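Local coordinates for protein proline dipeptidase (Streptococcus pneumoniae, PDB 3PN9) that probably hydrolyses dipeptides that carry a C-terminal proline and is seen here as its creatinase/prolidase-type N-terminal domain, at residues Leu92-Asp105 with Leu115-Thr128. Sequence-based numbering, arbitrary orientation.
Sequences LPQLDFKRVAVEFD and LKTVFETAEFDNLT
Asn126 OD1 takes two backbone N-H groups from opposite faces of its amide plane: Phe104 N at 3.1 Å, across the contact, and Thr128 N, in a capping bond at the turn that leads into helix 128-134. With CG anti to the backbone N (chi1 -176°), the Asn126 side chain lies over the Phe104 ring, and its CB sits 3.4 Å from the ring centroid, almost on the normal. The two bonds and this CH-pi contact hold the amide against the Phe104 ring.

On the sheet face of Ala101, Arg99 meets Asp125 end-on, NH2 to OD2 at 2.8 Å and NH1 to OD1 at 3.2 Å, while NH1 also reaches Glu123 OE2 at 2.9 Å. Guanidinium and carboxylate planes stand some 60° apart in both pairs, so the bridges are not coplanar. Backbone carbonyls of Glu17 and Lys18 hold NH2 and NE of Arg99, and Leu62 of the second subunit packs on this arginine.

On the other face, Val100 CG2 presses on Ala122 CB, tight at 3.4 Å, and on one face of the Phe119 ring. Val118 CG1 covers the opposite face of that ring, whose edge points at the face of Phe97 in a T-shaped pair (planes at 70°). Val100 CB lies over one face of the Phe124 ring, and Val102 CG1 meets its edge.

Five backbone hydrogen bonds join the parallel strands 99-102 and 123-126, from Glu123 N to Lys98 O through to Leu127 N to Val102 O. Helix 109-118 connects them in a beta-alpha-beta crossover at the edge, within this chain, of the mixed sheet of the creatinase/prolidase N-terminal domain.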
loop_
_atom_site.group_PDB
_atom_site.type_symbol
_atom_site.label_atom_id
_atom_site.label_comp_id
_atom_site.label_asym_id
_atom_site.label_seq_id
_atom_site.Cartn_x
_atom_site.Cartn_y
_atom_site.Cartn_z
ATOM N N LEU A 92 -20.331 13.173 -7.982
ATOM C CA LEU A 92 -18.976 12.799 -7.598
ATOM C C LEU A 92 -18.295 14.060 -6.968
ATOM O O LEU A 92 -18.702 15.203 -7.270
ATOM C CB LEU A 92 -18.124 12.351 -8.799
ATOM C CG LEU A 92 -18.626 10.954 -9.278
ATOM C CD1 LEU A 92 -18.010 10.583 -10.672
ATOM C CD2 LEU A 92 -18.295 9.819 -8.227
ATOM N N PRO A 93 -17.261 13.841 -6.129
ATOM C CA PRO A 93 -16.466 14.985 -5.637
ATOM C C PRO A 93 -15.885 15.692 -6.854
ATOM O O PRO A 93 -15.610 15.058 -7.903
ATOM C CB PRO A 93 -15.340 14.334 -4.799
ATOM C CG PRO A 93 -15.310 12.869 -5.372
ATOM C CD PRO A 93 -16.748 12.551 -5.652
ATOM N N GLN A 94 -15.652 16.997 -6.725
ATOM C CA GLN A 94 -15.128 17.742 -7.891
ATOM C C GLN A 94 -13.622 17.642 -7.918
ATOM O O GLN A 94 -12.959 18.613 -7.570
ATOM C CB GLN A 94 -15.574 19.251 -7.769
ATOM C CG GLN A 94 -17.155 19.359 -7.680
ATOM C CD GLN A 94 -17.860 18.732 -8.938
ATOM O OE1 GLN A 94 -17.730 19.237 -10.035
ATOM N NE2 GLN A 94 -18.569 17.618 -8.764
ATOM N N LEU A 95 -13.046 16.482 -8.284
ATOM C CA LEU A 95 -11.581 16.291 -8.138
ATOM C C LEU A 95 -11.019 16.355 -9.550
ATOM O O LEU A 95 -11.760 16.364 -10.518
ATOM C CB LEU A 95 -11.245 14.852 -7.565
ATOM C CG LEU A 95 -11.868 14.575 -6.203
ATOM C CD1 LEU A 95 -11.603 13.185 -5.620
ATOM C CD2 LEU A 95 -11.557 15.700 -5.180
ATOM N N ASP A 96 -9.721 16.256 -9.661
ATOM C CA ASP A 96 -9.094 16.126 -10.956
ATOM C C ASP A 96 -8.905 14.604 -11.161
ATOM O O ASP A 96 -8.035 13.990 -10.505
ATOM C CB ASP A 96 -7.727 16.806 -10.860
ATOM C CG ASP A 96 -7.012 16.790 -12.174
ATOM O OD1 ASP A 96 -7.665 16.364 -13.160
ATOM O OD2 ASP A 96 -5.801 17.158 -12.226
ATOM N N PHE A 97 -9.759 13.965 -11.968
ATOM C CA PHE A 97 -9.617 12.510 -12.171
ATOM C C PHE A 97 -8.590 12.267 -13.250
ATOM O O PHE A 97 -8.914 12.376 -14.416
ATOM C CB PHE A 97 -10.982 11.874 -12.460
ATOM C CG PHE A 97 -11.959 11.991 -11.287
ATOM C CD1 PHE A 97 -11.950 11.037 -10.282
ATOM C CD2 PHE A 97 -12.933 13.022 -11.235
ATOM C CE1 PHE A 97 -12.828 11.100 -9.180
ATOM C CE2 PHE A 97 -13.819 13.097 -10.174
ATOM C CZ PHE A 97 -13.780 12.133 -9.098
ATOM N N LYS A 98 -7.348 11.950 -12.912
ATOM C CA LYS A 98 -6.375 11.683 -13.977
ATOM C C LYS A 98 -6.336 10.262 -14.419
ATOM O O LYS A 98 -5.934 9.961 -15.566
ATOM C CB LYS A 98 -4.995 11.983 -13.436
ATOM C CG LYS A 98 -4.910 13.470 -13.120
ATOM C CD LYS A 98 -3.430 13.789 -12.736
ATOM C CE LYS A 98 -3.377 14.103 -11.293
ATOM N NZ LYS A 98 -2.521 15.352 -11.259
ATOM N N ARG A 99 -6.711 9.337 -13.505
ATOM C CA ARG A 99 -6.576 7.899 -13.852
ATOM C C ARG A 99 -7.776 7.189 -13.332
ATOM O O ARG A 99 -8.097 7.276 -12.106
ATOM C CB ARG A 99 -5.249 7.333 -13.250
ATOM C CG ARG A 99 -3.957 7.974 -13.935
ATOM C CD ARG A 99 -2.547 7.457 -13.456
ATOM N NE ARG A 99 -2.647 6.075 -12.981
ATOM C CZ ARG A 99 -2.839 5.006 -13.760
ATOM N NH1 ARG A 99 -2.880 5.137 -15.095
ATOM N NH2 ARG A 99 -2.949 3.786 -13.218
ATOM N N VAL A 100 -8.411 6.456 -14.208
ATOM C CA VAL A 100 -9.682 5.819 -13.863
ATOM C C VAL A 100 -9.529 4.347 -14.289
ATOM O O VAL A 100 -8.976 4.089 -15.341
ATOM C CB VAL A 100 -10.802 6.523 -14.743
ATOM C CG1 VAL A 100 -12.183 5.791 -14.689
ATOM C CG2 VAL A 100 -10.955 8.047 -14.213
ATOM N N ALA A 101 -10.112 3.398 -13.557
ATOM C CA ALA A 101 -10.137 2.023 -14.006
ATOM C C ALA A 101 -11.565 1.653 -14.311
ATOM O O ALA A 101 -12.443 1.953 -13.526
ATOM C CB ALA A 101 -9.573 1.022 -12.813
ATOM N N VAL A 102 -11.745 0.888 -15.381
ATOM C CA VAL A 102 -13.054 0.379 -15.748
ATOM C C VAL A 102 -12.965 -1.062 -16.217
ATOM O O VAL A 102 -11.876 -1.573 -16.500
ATOM C CB VAL A 102 -13.616 1.216 -16.981
ATOM C CG1 VAL A 102 -13.899 2.711 -16.551
ATOM C CG2 VAL A 102 -12.650 1.084 -18.213
ATOM N N GLU A 103 -14.096 -1.765 -16.250
ATOM C CA GLU A 103 -14.014 -3.177 -16.607
ATOM C C GLU A 103 -14.026 -3.370 -18.099
ATOM O O GLU A 103 -15.123 -3.332 -18.712
ATOM C CB GLU A 103 -15.189 -3.988 -16.051
ATOM C CG GLU A 103 -15.273 -3.820 -14.456
ATOM C CD GLU A 103 -16.544 -4.445 -13.890
ATOM O OE1 GLU A 103 -17.628 -3.802 -13.795
ATOM O OE2 GLU A 103 -16.527 -5.667 -13.570
ATOM N N PHE A 104 -12.857 -3.689 -18.673
ATOM C CA PHE A 104 -12.769 -3.805 -20.156
ATOM C C PHE A 104 -13.640 -4.934 -20.652
ATOM O O PHE A 104 -14.168 -4.864 -21.786
ATOM C CB PHE A 104 -11.331 -4.075 -20.630
ATOM C CG PHE A 104 -10.434 -2.861 -20.696
ATOM C CD1 PHE A 104 -10.711 -1.710 -19.944
ATOM C CD2 PHE A 104 -9.233 -2.944 -21.416
ATOM C CE1 PHE A 104 -9.833 -0.626 -19.912
ATOM C CE2 PHE A 104 -8.375 -1.844 -21.432
ATOM C CZ PHE A 104 -8.687 -0.648 -20.713
ATOM N N ASP A 105 -13.865 -5.986 -19.854
ATOM C CA ASP A 105 -14.689 -7.097 -20.357
ATOM C C ASP A 105 -16.187 -6.849 -20.251
ATOM O O ASP A 105 -16.944 -7.666 -20.705
ATOM C CB ASP A 105 -14.429 -8.422 -19.569
ATOM C CG ASP A 105 -13.089 -9.058 -19.969
ATOM O OD1 ASP A 105 -12.400 -8.540 -20.898
ATOM O OD2 ASP A 105 -12.807 -10.116 -19.381
ATOM N N LEU A 115 -18.773 7.919 -19.846
ATOM C CA LEU A 115 -17.830 8.199 -18.759
ATOM C C LEU A 115 -16.759 9.154 -19.175
ATOM O O LEU A 115 -16.186 9.856 -18.331
ATOM C CB LEU A 115 -17.196 6.845 -18.237
ATOM C CG LEU A 115 -18.225 5.851 -17.609
ATOM C CD1 LEU A 115 -17.489 4.460 -17.252
ATOM C CD2 LEU A 115 -18.655 6.525 -16.273
ATOM N N LYS A 116 -16.405 9.169 -20.471
ATOM C CA LYS A 116 -15.467 10.201 -20.941
ATOM C C LYS A 116 -16.028 11.641 -20.853
ATOM O O LYS A 116 -15.244 12.597 -20.787
ATOM C CB LYS A 116 -14.953 9.890 -22.377
ATOM C CG LYS A 116 -13.930 8.722 -22.311
ATOM C CD LYS A 116 -13.437 8.321 -23.637
ATOM C CE LYS A 116 -12.294 9.245 -23.980
ATOM N NZ LYS A 116 -12.146 9.075 -25.442
ATOM N N THR A 117 -17.335 11.819 -20.748
ATOM C CA THR A 117 -17.802 13.194 -20.479
ATOM C C THR A 117 -17.748 13.456 -18.982
ATOM O O THR A 117 -17.693 14.600 -18.553
ATOM C CB THR A 117 -19.240 13.485 -20.912
ATOM O OG1 THR A 117 -20.119 12.749 -20.088
ATOM C CG2 THR A 117 -19.478 13.003 -22.321
ATOM N N VAL A 118 -17.799 12.394 -18.175
ATOM C CA VAL A 118 -17.740 12.625 -16.737
ATOM C C VAL A 118 -16.264 12.872 -16.414
ATOM O O VAL A 118 -15.988 13.755 -15.614
ATOM C CB VAL A 118 -18.211 11.392 -15.939
ATOM C CG1 VAL A 118 -17.861 11.486 -14.405
ATOM C CG2 VAL A 118 -19.664 10.980 -16.236
ATOM N N PHE A 119 -15.334 12.042 -16.953
ATOM C CA PHE A 119 -13.906 12.172 -16.685
ATOM C C PHE A 119 -13.185 12.611 -17.957
ATOM O O PHE A 119 -12.614 11.799 -18.699
ATOM C CB PHE A 119 -13.308 10.765 -16.200
ATOM C CG PHE A 119 -14.092 10.156 -15.068
ATOM C CD1 PHE A 119 -14.096 10.772 -13.825
ATOM C CD2 PHE A 119 -14.821 8.970 -15.252
ATOM C CE1 PHE A 119 -14.745 10.211 -12.750
ATOM C CE2 PHE A 119 -15.495 8.445 -14.208
ATOM C CZ PHE A 119 -15.488 9.045 -12.938
ATOM N N GLU A 120 -13.191 13.898 -18.238
ATOM C CA GLU A 120 -12.789 14.434 -19.549
ATOM C C GLU A 120 -11.346 14.350 -19.843
ATOM O O GLU A 120 -10.992 14.330 -21.004
ATOM C CB GLU A 120 -13.179 15.937 -19.651
ATOM C CG GLU A 120 -14.697 16.027 -19.575
ATOM C CD GLU A 120 -15.210 17.503 -19.690
ATOM O OE1 GLU A 120 -15.757 18.045 -18.726
ATOM O OE2 GLU A 120 -15.020 18.110 -20.736
ATOM N N THR A 121 -10.467 14.332 -18.843
ATOM C CA THR A 121 -9.052 14.160 -19.227
ATOM C C THR A 121 -8.401 12.919 -18.567
ATOM O O THR A 121 -7.199 12.933 -18.407
ATOM C CB THR A 121 -8.212 15.422 -18.811
ATOM O OG1 THR A 121 -8.589 15.792 -17.467
ATOM C CG2 THR A 121 -8.628 16.666 -19.756
ATOM N N ALA A 122 -9.165 11.890 -18.197
ATOM C CA ALA A 122 -8.553 10.689 -17.535
ATOM C C ALA A 122 -7.932 9.718 -18.550
ATOM O O ALA A 122 -8.425 9.605 -19.665
ATOM C CB ALA A 122 -9.607 9.952 -16.729
ATOM N N GLU A 123 -6.900 8.986 -18.164
ATOM C CA GLU A 123 -6.541 7.714 -18.876
ATOM C C GLU A 123 -7.375 6.617 -18.269
ATOM O O GLU A 123 -7.697 6.682 -17.014
ATOM C CB GLU A 123 -5.114 7.213 -18.578
ATOM C CG GLU A 123 -3.995 8.151 -18.338
ATOM C CD GLU A 123 -2.672 7.295 -18.018
ATOM O OE1 GLU A 123 -2.218 6.530 -18.954
ATOM O OE2 GLU A 123 -2.146 7.326 -16.848
ATOM N N PHE A 124 -7.709 5.602 -19.061
ATOM C CA PHE A 124 -8.568 4.490 -18.567
ATOM C C PHE A 124 -7.756 3.191 -18.455
ATOM O O PHE A 124 -7.278 2.672 -19.495
ATOM C CB PHE A 124 -9.776 4.311 -19.467
ATOM C CG PHE A 124 -10.822 5.447 -19.263
ATOM C CD1 PHE A 124 -11.978 5.204 -18.617
ATOM C CD2 PHE A 124 -10.600 6.730 -19.746
ATOM C CE1 PHE A 124 -13.000 6.224 -18.471
ATOM C CE2 PHE A 124 -11.582 7.797 -19.491
ATOM C CZ PHE A 124 -12.775 7.496 -18.867
ATOM N N ASP A 125 -7.597 2.647 -17.251
ATOM C CA ASP A 125 -6.895 1.343 -17.131
ATOM C C ASP A 125 -7.987 0.240 -17.005
ATOM O O ASP A 125 -9.176 0.523 -16.731
ATOM C CB ASP A 125 -6.166 1.318 -15.777
ATOM C CG ASP A 125 -4.766 2.012 -15.786
ATOM O OD1 ASP A 125 -4.504 2.873 -16.648
ATOM O OD2 ASP A 125 -3.982 1.747 -14.796
ATOM N N ASN A 126 -7.582 -1.019 -17.076
ATOM C CA ASN A 126 -8.542 -2.112 -17.030
ATOM C C ASN A 126 -8.608 -2.611 -15.566
ATOM O O ASN A 126 -7.601 -3.095 -15.034
ATOM C CB ASN A 126 -8.016 -3.201 -17.974
ATOM C CG ASN A 126 -8.967 -4.372 -18.105
ATOM O OD1 ASN A 126 -10.063 -4.337 -17.597
ATOM N ND2 ASN A 126 -8.540 -5.446 -18.805
ATOM N N LEU A 127 -9.799 -2.703 -14.991
ATOM C CA LEU A 127 -10.019 -3.202 -13.638
ATOM C C LEU A 127 -10.358 -4.699 -13.681
ATOM O O LEU A 127 -10.373 -5.328 -12.620
ATOM C CB LEU A 127 -11.353 -2.514 -13.126
ATOM C CG LEU A 127 -11.891 -2.801 -11.678
ATOM C CD1 LEU A 127 -10.818 -2.360 -10.693
ATOM C CD2 LEU A 127 -13.146 -1.912 -11.428
ATOM N N THR A 128 -10.788 -5.266 -14.825
ATOM C CA THR A 128 -11.276 -6.643 -14.801
ATOM C C THR A 128 -10.252 -7.678 -14.143
ATOM O O THR A 128 -10.661 -8.506 -13.342
ATOM C CB THR A 128 -11.684 -7.061 -16.261
ATOM O OG1 THR A 128 -12.895 -6.288 -16.548
ATOM C CG2 THR A 128 -12.031 -8.603 -16.398
HETATM O O HOH W 1 -10.968 13.611 -16.001
HETATM O O HOH W 2 -4.667 11.674 -16.975
HETATM O O HOH W 3 -14.860 -7.335 -14.962
HETATM O O HOH W 4 -9.958 -8.013 -19.314
#